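Local coordinates for protein alpha-1,2-mannosidase (Trichoderma reesei, PDB 1HCU) that probably trims alpha-1,2-linked mannose residues from high-mannose N-glycans, acting as a calcium-dependent glycosyl hydrolase of family 47, at residues L134-K145 against L188-Y197; T87-V98 against D156-T164. All blocks are in the same frame, centred on the assembly; numbering follows the deposited sequence.

Contact 1 (L134-K145 against L188-Y197); sequences LRQAQTLANGLK and LSDLTGNPQY
Leu134 meets Leu188 and Leu191 where helix 134-144 crosses helix 188-192, the axes approaching to 11.0 Å at a signed angle of -128°. This is packing between helices of the family 47 catalytic domain, an (alpha/alpha)7 barrel, here against two consecutive helices, 182-192 and 196-209, joined by a short turn. Gly193, with positive phi, ends the first of these, and Asn194 OD1 caps the next one, which carries Tyr197 in its first turn, through Gln196 N. Leu188 enters as a knob into the hole formed by Leu134, Ala137, Gln138 and Ala141. Its CD2 lies 3.4 Å from Ala141 CB and also sits over the centre of one face of the Tyr197 ring. At the ring's far end the hydroxyl is gripped twice: Gln138 NE2, at the end of an extended chain, donates to Tyr197 OH over 3.0 Å at 164°, with the oxygen in its amide plane, and Tyr197 OH donates to Asn142 OD1 over 2.8 Å. A phenylalanine here would probably leave the amides of Gln138 and Asn142 without their shared hydroxyl and freer to turn. Nearby, Lys145 and Gln196 cross as extended chains at about a right angle, and Lys145 NZ meets a lone pair of Gln196 OE1, 3.0 Å away in the carbonyl plane.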
loop_
_atom_site.group_PDB
_atom_site.type_symbol
_atom_site.label_atom_id
_atom_site.label_comp_id
_atom_site.label_asym_id
_atom_site.label_seq_id
_atom_site.Cartn_x
_atom_site.Cartn_y
_atom_site.Cartn_z
ATOM N N LEU A 134 12.880 15.288 -8.457
ATOM C CA LEU A 134 11.835 15.652 -9.404
ATOM C C LEU A 134 12.266 15.413 -10.848
ATOM O O LEU A 134 11.489 14.896 -11.652
ATOM C CB LEU A 134 11.418 17.119 -9.213
ATOM C CG LEU A 134 10.385 17.694 -10.189
ATOM C CD1 LEU A 134 9.157 16.799 -10.246
ATOM C CD2 LEU A 134 9.994 19.090 -9.742
ATOM N N ARG A 135 13.502 15.771 -11.184
ATOM C CA ARG A 135 13.981 15.561 -12.547
ATOM C C ARG A 135 13.944 14.086 -12.897
ATOM O O ARG A 135 13.464 13.704 -13.964
ATOM C CB ARG A 135 15.411 16.087 -12.720
ATOM C CG ARG A 135 15.519 17.595 -12.726
ATOM N N GLN A 136 14.446 13.249 -11.993
ATOM C CA GLN A 136 14.459 11.811 -12.247
ATOM C C GLN A 136 13.047 11.234 -12.346
ATOM O O GLN A 136 12.810 10.307 -13.117
ATOM C CB GLN A 136 15.269 11.090 -11.162
ATOM C CG GLN A 136 16.790 11.209 -11.328
ATOM C CD GLN A 136 17.360 10.254 -12.376
ATOM O OE1 GLN A 136 18.245 9.455 -12.078
ATOM N NE2 GLN A 136 16.860 10.337 -13.598
ATOM N N ALA A 137 12.108 11.793 -11.582
ATOM C CA ALA A 137 10.722 11.319 -11.607
ATOM C C ALA A 137 10.112 11.586 -12.983
ATOM O O ALA A 137 9.447 10.729 -13.560
ATOM C CB ALA A 137 9.905 12.019 -10.531
ATOM N N GLN A 138 10.346 12.781 -13.507
ATOM C CA GLN A 138 9.827 13.133 -14.816
ATOM C C GLN A 138 10.485 12.271 -15.896
ATOM O O GLN A 138 9.824 11.835 -16.833
ATOM C CB GLN A 138 10.060 14.614 -15.081
ATOM C CG GLN A 138 9.549 15.088 -16.424
ATOM C CD GLN A 138 9.390 16.590 -16.472
ATOM O OE1 GLN A 138 10.195 17.327 -15.906
ATOM N NE2 GLN A 138 8.350 17.055 -17.153
ATOM N N THR A 139 11.779 11.996 -15.748
ATOM C CA THR A 139 12.485 11.155 -16.711
ATOM C C THR A 139 11.840 9.766 -16.742
ATOM O O THR A 139 11.583 9.214 -17.818
ATOM C CB THR A 139 13.997 11.020 -16.353
ATOM O OG1 THR A 139 14.637 12.296 -16.479
ATOM C CG2 THR A 139 14.688 10.022 -17.275
ATOM N N LEU A 140 11.572 9.212 -15.561
ATOM C CA LEU A 140 10.943 7.897 -15.443
ATOM C C LEU A 140 9.568 7.931 -16.109
ATOM O O LEU A 140 9.232 7.074 -16.933
ATOM C CB LEU A 140 10.752 7.523 -13.969
ATOM C CG LEU A 140 10.958 6.080 -13.497
ATOM C CD1 LEU A 140 10.295 5.909 -12.124
ATOM C CD2 LEU A 140 10.382 5.084 -14.483
ATOM N N ALA A 141 8.770 8.924 -15.738
ATOM C CA ALA A 141 7.427 9.047 -16.282
ATOM C C ALA A 141 7.415 9.211 -17.797
ATOM O O ALA A 141 6.499 8.738 -18.459
ATOM C CB ALA A 141 6.699 10.214 -15.627
ATOM N N ASN A 142 8.426 9.871 -18.351
ATOM C CA ASN A 142 8.462 10.055 -19.795
ATOM C C ASN A 142 8.630 8.734 -20.534
ATOM O O ASN A 142 8.332 8.643 -21.721
ATOM C CB ASN A 142 9.563 11.046 -20.195
ATOM C CG ASN A 142 9.153 12.492 -19.959
ATOM O OD1 ASN A 142 7.982 12.847 -20.120
ATOM N ND2 ASN A 142 10.109 13.332 -19.589
ATOM N N GLY A 143 9.092 7.708 -19.830
ATOM C CA GLY A 143 9.251 6.417 -20.465
ATOM C C GLY A 143 8.010 5.593 -20.193
ATOM O O GLY A 143 7.480 4.898 -21.067
ATOM N N LEU A 144 7.535 5.685 -18.963
ATOM C CA LEU A 144 6.357 4.953 -18.540
ATOM C C LEU A 144 5.118 5.371 -19.333
ATOM O O LEU A 144 4.242 4.552 -19.604
ATOM C CB LEU A 144 6.122 5.190 -17.046
ATOM C CG LEU A 144 6.395 4.084 -16.011
ATOM C CD1 LEU A 144 7.522 3.153 -16.417
ATOM C CD2 LEU A 144 6.693 4.771 -14.696
ATOM N N LYS A 145 5.061 6.635 -19.735
ATOM C CA LYS A 145 3.893 7.134 -20.454
ATOM C C LYS A 145 3.510 6.379 -21.724
ATOM O O LYS A 145 2.374 6.492 -22.186
ATOM C CB LYS A 145 4.051 8.627 -20.758
ATOM C CG LYS A 145 5.052 8.972 -21.830
ATOM C CD LYS A 145 4.893 10.432 -22.225
ATOM C CE LYS A 145 5.845 10.813 -23.339
ATOM N NZ LYS A 145 5.644 12.230 -23.774
ATOM N N LEU A 188 2.747 14.843 -10.355
ATOM C CA LEU A 188 3.864 15.186 -11.233
ATOM C C LEU A 188 3.515 16.396 -12.129
ATOM O O LEU A 188 4.320 17.316 -12.267
ATOM C CB LEU A 188 4.253 13.967 -12.092
ATOM C CG LEU A 188 5.509 14.094 -12.966
ATOM C CD1 LEU A 188 6.716 14.360 -12.090
ATOM C CD2 LEU A 188 5.714 12.834 -13.778
ATOM N N SER A 189 2.323 16.394 -12.731
ATOM C CA SER A 189 1.903 17.509 -13.582
ATOM C C SER A 189 1.893 18.809 -12.792
ATOM O O SER A 189 2.316 19.849 -13.286
ATOM C CB SER A 189 0.495 17.289 -14.147
ATOM O OG SER A 189 0.466 16.232 -15.082
ATOM N N ASP A 190 1.394 18.748 -11.566
ATOM C CA ASP A 190 1.331 19.942 -10.740
ATOM C C ASP A 190 2.726 20.450 -10.382
ATOM O O ASP A 190 2.953 21.654 -10.301
ATOM C CB ASP A 190 0.535 19.661 -9.463
ATOM C CG ASP A 190 -0.964 19.623 -9.704
ATOM O OD1 ASP A 190 -1.705 19.355 -8.735
ATOM O OD2 ASP A 190 -1.398 19.867 -10.852
ATOM N N LEU A 191 3.659 19.526 -10.180
ATOM C CA LEU A 191 5.029 19.881 -9.820
ATOM C C LEU A 191 5.858 20.355 -11.010
ATOM O O LEU A 191 6.714 21.224 -10.858
ATOM C CB LEU A 191 5.708 18.680 -9.166
ATOM C CG LEU A 191 6.094 18.787 -7.688
ATOM C CD1 LEU A 191 5.193 19.760 -6.954
ATOM C CD2 LEU A 191 6.033 17.395 -7.063
ATOM N N THR A 192 5.593 19.790 -12.188
ATOM C CA THR A 192 6.331 20.138 -13.407
ATOM C C THR A 192 5.667 21.208 -14.274
ATOM O O THR A 192 6.335 21.888 -15.039
ATOM C CB THR A 192 6.522 18.910 -14.329
ATOM O OG1 THR A 192 5.233 18.458 -14.774
ATOM C CG2 THR A 192 7.237 17.777 -13.599
ATOM N N GLY A 193 4.351 21.338 -14.180
ATOM C CA GLY A 193 3.661 22.316 -15.002
ATOM C C GLY A 193 3.250 21.719 -16.338
ATOM O O GLY A 193 2.673 22.403 -17.178
ATOM N N ASN A 194 3.565 20.443 -16.536
ATOM C CA ASN A 194 3.220 19.731 -17.763
ATOM C C ASN A 194 1.949 18.913 -17.489
ATOM O O ASN A 194 1.997 17.887 -16.819
ATOM C CB ASN A 194 4.369 18.801 -18.166
ATOM C CG ASN A 194 4.081 18.037 -19.441
ATOM O OD1 ASN A 194 2.987 18.125 -19.992
ATOM N ND2 ASN A 194 5.065 17.279 -19.915
ATOM N N PRO A 195 0.797 19.365 -18.014
ATOM C CA PRO A 195 -0.516 18.729 -17.854
ATOM C C PRO A 195 -0.681 17.323 -18.433
ATOM O O PRO A 195 -1.587 16.585 -18.025
ATOM C CB PRO A 195 -1.469 19.725 -18.526
ATOM C CG PRO A 195 -0.763 21.031 -18.382
ATOM C CD PRO A 195 0.658 20.649 -18.723
ATOM N N GLN A 196 0.180 16.959 -19.381
ATOM C CA GLN A 196 0.109 15.647 -20.024
ATOM C C GLN A 196 0.006 14.471 -19.030
ATOM O O GLN A 196 -0.872 13.618 -19.165
ATOM C CB GLN A 196 1.322 15.450 -20.949
ATOM C CG GLN A 196 1.296 14.158 -21.786
ATOM C CD GLN A 196 2.665 13.783 -22.418
ATOM O OE1 GLN A 196 2.758 12.816 -23.185
ATOM N NE2 GLN A 196 3.719 14.536 -22.086
ATOM N N TYR A 197 0.875 14.432 -18.025
ATOM C CA TYR A 197 0.873 13.330 -17.063
ATOM C C TYR A 197 -0.494 13.069 -16.442
ATOM O O TYR A 197 -0.995 11.946 -16.498
ATOM C CB TYR A 197 1.927 13.576 -15.975
ATOM C CG TYR A 197 3.297 13.862 -16.553
ATOM C CD1 TYR A 197 3.937 12.930 -17.369
ATOM C CD2 TYR A 197 3.909 15.101 -16.362
ATOM C CE1 TYR A 197 5.145 13.229 -17.991
ATOM C CE2 TYR A 197 5.119 15.411 -16.981
ATOM C CZ TYR A 197 5.726 14.470 -17.798
ATOM O OH TYR A 197 6.890 14.784 -18.464
#

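Contact 2 (T87-V98 against D156-T164); sequences TTTAVANQGSSV and DPTVFFNPT. With NAG (2-acetamido-2-deoxy-beta-D-glucopyranose), chain F.
The Phe160 ring turns an edge to Asn93, whose carbonyl O lies near the ring plane, 3.3 Å from Phe160 CE2; Arg166 makes a cation-pi contact with the same ring. Phe161 likewise has the backbone N of Thr88 at its edge. The third flat group, the amide of Asn162, lies alongside Thr88, both side chains pointing the same way. With CG anti to the backbone N (chi1 -174°), Asn162 reaches into the curve of 89-92, where its ND2 donates to Thr89 O over 3.0 Å at 166°, in the amide plane. Asn162 O in turn accepts from Asn93 N (2.8 Å), within the type II turn Val91-Gln94. Beyond the turn the chains pair as antiparallel strands of a small three-stranded sheet with 158-160 in the middle. Ser96 and Val159 form the hydrogen-bonded pair, Ser97 and Thr158 the non-hydrogen-bonded one, and Val98 N continues the pairing to Pro157 O at 2.9 Å. Ser97 then N-caps helix 98-117 by bonding Glu100 N, the backbone of the predicted proton donor. A water links Gln94 O and Phe161 N between the two chains. At the start of segment 87-98, Thr88 CG2 rests 3.3 Å from O5 of the N-acetylglucosamine carried by Asn85.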
loop_
_atom_site.group_PDB
_atom_site.type_symbol
_atom_site.label_atom_id
_atom_site.label_comp_id
_atom_site.label_asym_id
_atom_site.label_seq_id
_atom_site.Cartn_x
_atom_site.Cartn_y
_atom_site.Cartn_z
ATOM N N THR A 87 16.200 5.466 -17.947
ATOM C CA THR A 87 15.868 5.435 -19.368
ATOM C C THR A 87 16.195 4.072 -19.953
ATOM O O THR A 87 16.134 3.876 -21.161
ATOM C CB THR A 87 16.636 6.498 -20.179
ATOM O OG1 THR A 87 18.014 6.123 -20.274
ATOM C CG2 THR A 87 16.524 7.868 -19.516
ATOM N N THR A 88 16.531 3.120 -19.094
ATOM C CA THR A 88 16.859 1.790 -19.574
ATOM C C THR A 88 16.860 0.785 -18.434
ATOM O O THR A 88 16.579 1.134 -17.290
ATOM C CB THR A 88 18.255 1.792 -20.247
ATOM O OG1 THR A 88 18.498 0.522 -20.871
ATOM C CG2 THR A 88 19.347 2.070 -19.221
ATOM N N THR A 89 17.145 -0.468 -18.768
ATOM C CA THR A 89 17.258 -1.533 -17.784
ATOM C C THR A 89 18.559 -2.265 -18.110
ATOM O O THR A 89 18.935 -2.390 -19.277
ATOM C CB THR A 89 16.069 -2.543 -17.838
ATOM O OG1 THR A 89 15.954 -3.100 -19.153
ATOM C CG2 THR A 89 14.757 -1.850 -17.453
ATOM N N ALA A 90 19.252 -2.741 -17.084
ATOM C CA ALA A 90 20.504 -3.447 -17.302
ATOM C C ALA A 90 20.252 -4.639 -18.213
ATOM O O ALA A 90 21.052 -4.936 -19.100
ATOM C CB ALA A 90 21.086 -3.907 -15.974
ATOM N N VAL A 91 19.127 -5.309 -17.989
ATOM C CA VAL A 91 18.739 -6.476 -18.773
ATOM C C VAL A 91 17.920 -6.065 -19.994
ATOM O O VAL A 91 16.939 -5.329 -19.877
ATOM C CB VAL A 91 17.888 -7.440 -17.927
ATOM C CG1 VAL A 91 17.547 -8.694 -18.734
ATOM C CG2 VAL A 91 18.627 -7.783 -16.640
ATOM N N ALA A 92 18.325 -6.558 -21.160
ATOM C CA ALA A 92 17.646 -6.249 -22.413
ATOM C C ALA A 92 16.289 -6.927 -22.510
ATOM O O ALA A 92 16.132 -8.068 -22.093
ATOM C CB ALA A 92 18.514 -6.675 -23.590
ATOM N N ASN A 93 15.315 -6.215 -23.066
ATOM C CA ASN A 93 13.971 -6.750 -23.234
ATOM C C ASN A 93 13.327 -7.138 -21.907
ATOM O O ASN A 93 12.473 -8.019 -21.861
ATOM C CB ASN A 93 14.014 -7.964 -24.164
ATOM C CG ASN A 93 14.566 -7.620 -25.543
ATOM O OD1 ASN A 93 14.003 -6.792 -26.260
ATOM N ND2 ASN A 93 15.673 -8.254 -25.916
ATOM N N GLN A 94 13.738 -6.485 -20.826
ATOM C CA GLN A 94 13.170 -6.783 -19.522
ATOM C C GLN A 94 11.870 -6.013 -19.288
ATOM O O GLN A 94 11.837 -4.786 -19.387
ATOM C CB GLN A 94 14.157 -6.441 -18.411
ATOM C CG GLN A 94 13.605 -6.770 -17.050
ATOM C CD GLN A 94 14.576 -6.495 -15.936
ATOM O OE1 GLN A 94 14.900 -5.351 -15.649
ATOM N NE2 GLN A 94 15.047 -7.554 -15.291
ATOM N N GLY A 95 10.808 -6.738 -18.958
ATOM C CA GLY A 95 9.525 -6.106 -18.716
ATOM C C GLY A 95 9.499 -5.247 -17.465
ATOM O O GLY A 95 10.173 -5.560 -16.476
ATOM N N SER A 96 8.730 -4.161 -17.503
ATOM C CA SER A 96 8.619 -3.261 -16.360
ATOM C C SER A 96 7.167 -3.052 -15.974
ATOM O O SER A 96 6.354 -2.656 -16.809
ATOM C CB SER A 96 9.259 -1.905 -16.686
ATOM O OG SER A 96 8.939 -0.936 -15.693
ATOM N N SER A 97 6.839 -3.311 -14.713
ATOM C CA SER A 97 5.466 -3.126 -14.239
ATOM C C SER A 97 5.164 -1.646 -14.084
ATOM O O SER A 97 5.783 -0.954 -13.267
ATOM C CB SER A 97 5.255 -3.815 -12.886
ATOM O OG SER A 97 3.967 -3.518 -12.353
ATOM N N VAL A 98 4.220 -1.154 -14.874
ATOM C CA VAL A 98 3.832 0.244 -14.789
ATOM C C VAL A 98 3.386 0.545 -13.350
ATOM O O VAL A 98 3.813 1.534 -12.754
ATOM C CB VAL A 98 2.663 0.540 -15.751
ATOM C CG1 VAL A 98 2.225 1.992 -15.607
ATOM C CG2 VAL A 98 3.083 0.223 -17.182
ATOM N N ASP A 156 -1.373 0.086 -20.569
ATOM C CA ASP A 156 -0.921 -1.281 -20.773
ATOM C C ASP A 156 -0.122 -1.490 -19.484
ATOM O O ASP A 156 0.658 -0.627 -19.106
ATOM C CB ASP A 156 0.001 -1.323 -21.993
ATOM C CG ASP A 156 0.505 -2.715 -22.314
ATOM O OD1 ASP A 156 0.422 -3.094 -23.503
ATOM O OD2 ASP A 156 0.994 -3.418 -21.399
ATOM N N PRO A 157 -0.316 -2.625 -18.793
ATOM C CA PRO A 157 0.378 -2.945 -17.537
ATOM C C PRO A 157 1.901 -3.104 -17.602
ATOM O O PRO A 157 2.597 -2.910 -16.600
ATOM C CB PRO A 157 -0.306 -4.235 -17.092
ATOM C CG PRO A 157 -0.601 -4.914 -18.393
ATOM C CD PRO A 157 -1.139 -3.765 -19.242
ATOM N N THR A 158 2.417 -3.450 -18.773
ATOM C CA THR A 158 3.850 -3.657 -18.934
ATOM C C THR A 158 4.456 -2.882 -20.106
ATOM O O THR A 158 3.859 -2.797 -21.183
ATOM C CB THR A 158 4.154 -5.162 -19.148
ATOM O OG1 THR A 158 3.596 -5.919 -18.068
ATOM C CG2 THR A 158 5.656 -5.409 -19.206
ATOM N N VAL A 159 5.643 -2.319 -19.881
ATOM C CA VAL A 159 6.379 -1.589 -20.917
ATOM C C VAL A 159 7.835 -2.034 -20.900
ATOM O O VAL A 159 8.260 -2.772 -20.009
ATOM C CB VAL A 159 6.337 -0.061 -20.712
ATOM C CG1 VAL A 159 4.905 0.436 -20.808
ATOM C CG2 VAL A 159 6.979 0.315 -19.375
ATOM N N PHE A 160 8.591 -1.601 -21.903
ATOM C CA PHE A 160 10.007 -1.946 -22.016
ATOM C C PHE A 160 10.792 -0.678 -22.362
ATOM O O PHE A 160 10.282 0.193 -23.067
ATOM C CB PHE A 160 10.221 -2.996 -23.120
ATOM C CG PHE A 160 9.496 -4.296 -22.887
ATOM C CD1 PHE A 160 8.147 -4.433 -23.213
ATOM C CD2 PHE A 160 10.170 -5.393 -22.348
ATOM C CE1 PHE A 160 7.476 -5.653 -23.008
ATOM C CE2 PHE A 160 9.513 -6.607 -22.142
ATOM C CZ PHE A 160 8.160 -6.736 -22.475
ATOM N N PHE A 161 12.025 -0.577 -21.867
ATOM C CA PHE A 161 12.879 0.590 -22.123
ATOM C C PHE A 161 14.098 0.206 -22.955
ATOM O O PHE A 161 14.681 1.036 -23.650
ATOM C CB PHE A 161 13.397 1.195 -20.810
ATOM C CG PHE A 161 12.359 1.925 -20.012
ATOM C CD1 PHE A 161 12.701 2.550 -18.818
ATOM C CD2 PHE A 161 11.045 1.982 -20.442
ATOM C CE1 PHE A 161 11.745 3.224 -18.062
ATOM C CE2 PHE A 161 10.081 2.650 -19.700
ATOM C CZ PHE A 161 10.430 3.274 -18.505
ATOM N N ASN A 162 14.480 -1.059 -22.854
ATOM C CA ASN A 162 15.644 -1.581 -23.534
ATOM C C ASN A 162 15.214 -2.700 -24.477
ATOM O O ASN A 162 14.608 -3.679 -24.045
ATOM C CB ASN A 162 16.612 -2.152 -22.489
ATOM C CG ASN A 162 17.930 -2.593 -23.085
ATOM O OD1 ASN A 162 18.031 -2.831 -24.285
ATOM N ND2 ASN A 162 18.953 -2.713 -22.239
ATOM N N PRO A 163 15.525 -2.576 -25.775
ATOM C CA PRO A 163 16.248 -1.559 -26.555
ATOM C C PRO A 163 15.572 -0.185 -26.768
ATOM O O PRO A 163 16.265 0.819 -26.962
ATOM C CB PRO A 163 16.521 -2.276 -27.875
ATOM C CG PRO A 163 15.427 -3.340 -27.927
ATOM C CD PRO A 163 15.469 -3.838 -26.534
ATOM N N THR A 164 14.243 -0.130 -26.791
ATOM C CA THR A 164 13.569 1.160 -26.943
ATOM C C THR A 164 12.291 1.214 -26.108
ATOM O O THR A 164 11.861 0.196 -25.560
ATOM C CB THR A 164 13.262 1.497 -28.440
ATOM O OG1 THR A 164 12.834 2.862 -28.532
ATOM C CG2 THR A 164 12.175 0.606 -29.012
HETATM C C1 NAG F . 21.518 5.491 -19.642
HETATM C C2 NAG F . 22.767 6.289 -20.027
HETATM C C3 NAG F . 22.744 6.574 -21.531
HETATM C C4 NAG F . 22.558 5.286 -22.336
HETATM C C5 NAG F . 21.331 4.522 -21.824
HETATM C C6 NAG F . 21.192 3.176 -22.493
HETATM C C7 NAG F . 23.738 7.794 -18.415
HETATM C C8 NAG F . 23.566 9.038 -17.563
HETATM N N2 NAG F . 22.783 7.543 -19.302
HETATM O O3 NAG F . 23.951 7.215 -21.913
HETATM O O4 NAG F . 22.381 5.604 -23.715
HETATM O O5 NAG F . 21.448 4.279 -20.406
HETATM O O6 NAG F . 22.156 2.267 -21.989
HETATM O O7 NAG F . 24.725 7.070 -18.265
HETATM O O HOH W 1 14.956 3.899 -23.864
HETATM O O HOH W 2 13.382 -2.868 -20.776
HETATM O O HOH W 3 12.173 -4.986 -25.765
#

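From the N terminus the chain passes through 87-98, helix 98-117 and helix 127-144 before 156-164 returns to close the loop of contact 2. Contact 1 opens within that loop, at 134-145, and closes only beyond it, at 188-197, so the two cross. Helix 127-144 is the shared element: it packs on helices 182-192 and 196-209 in contact 1, while Ala137 also touches helix 98-117, which follows the first strand of contact 2. The contacts, centred about 18 Å apart, meet directly where Leu144 CD1 packs 3.6 Å from Phe161 CZ and where Thr139 CG2 lies 3.6 Å from Thr87 CG2, tying the small sheet and the glycosylated loop to the helical barrel.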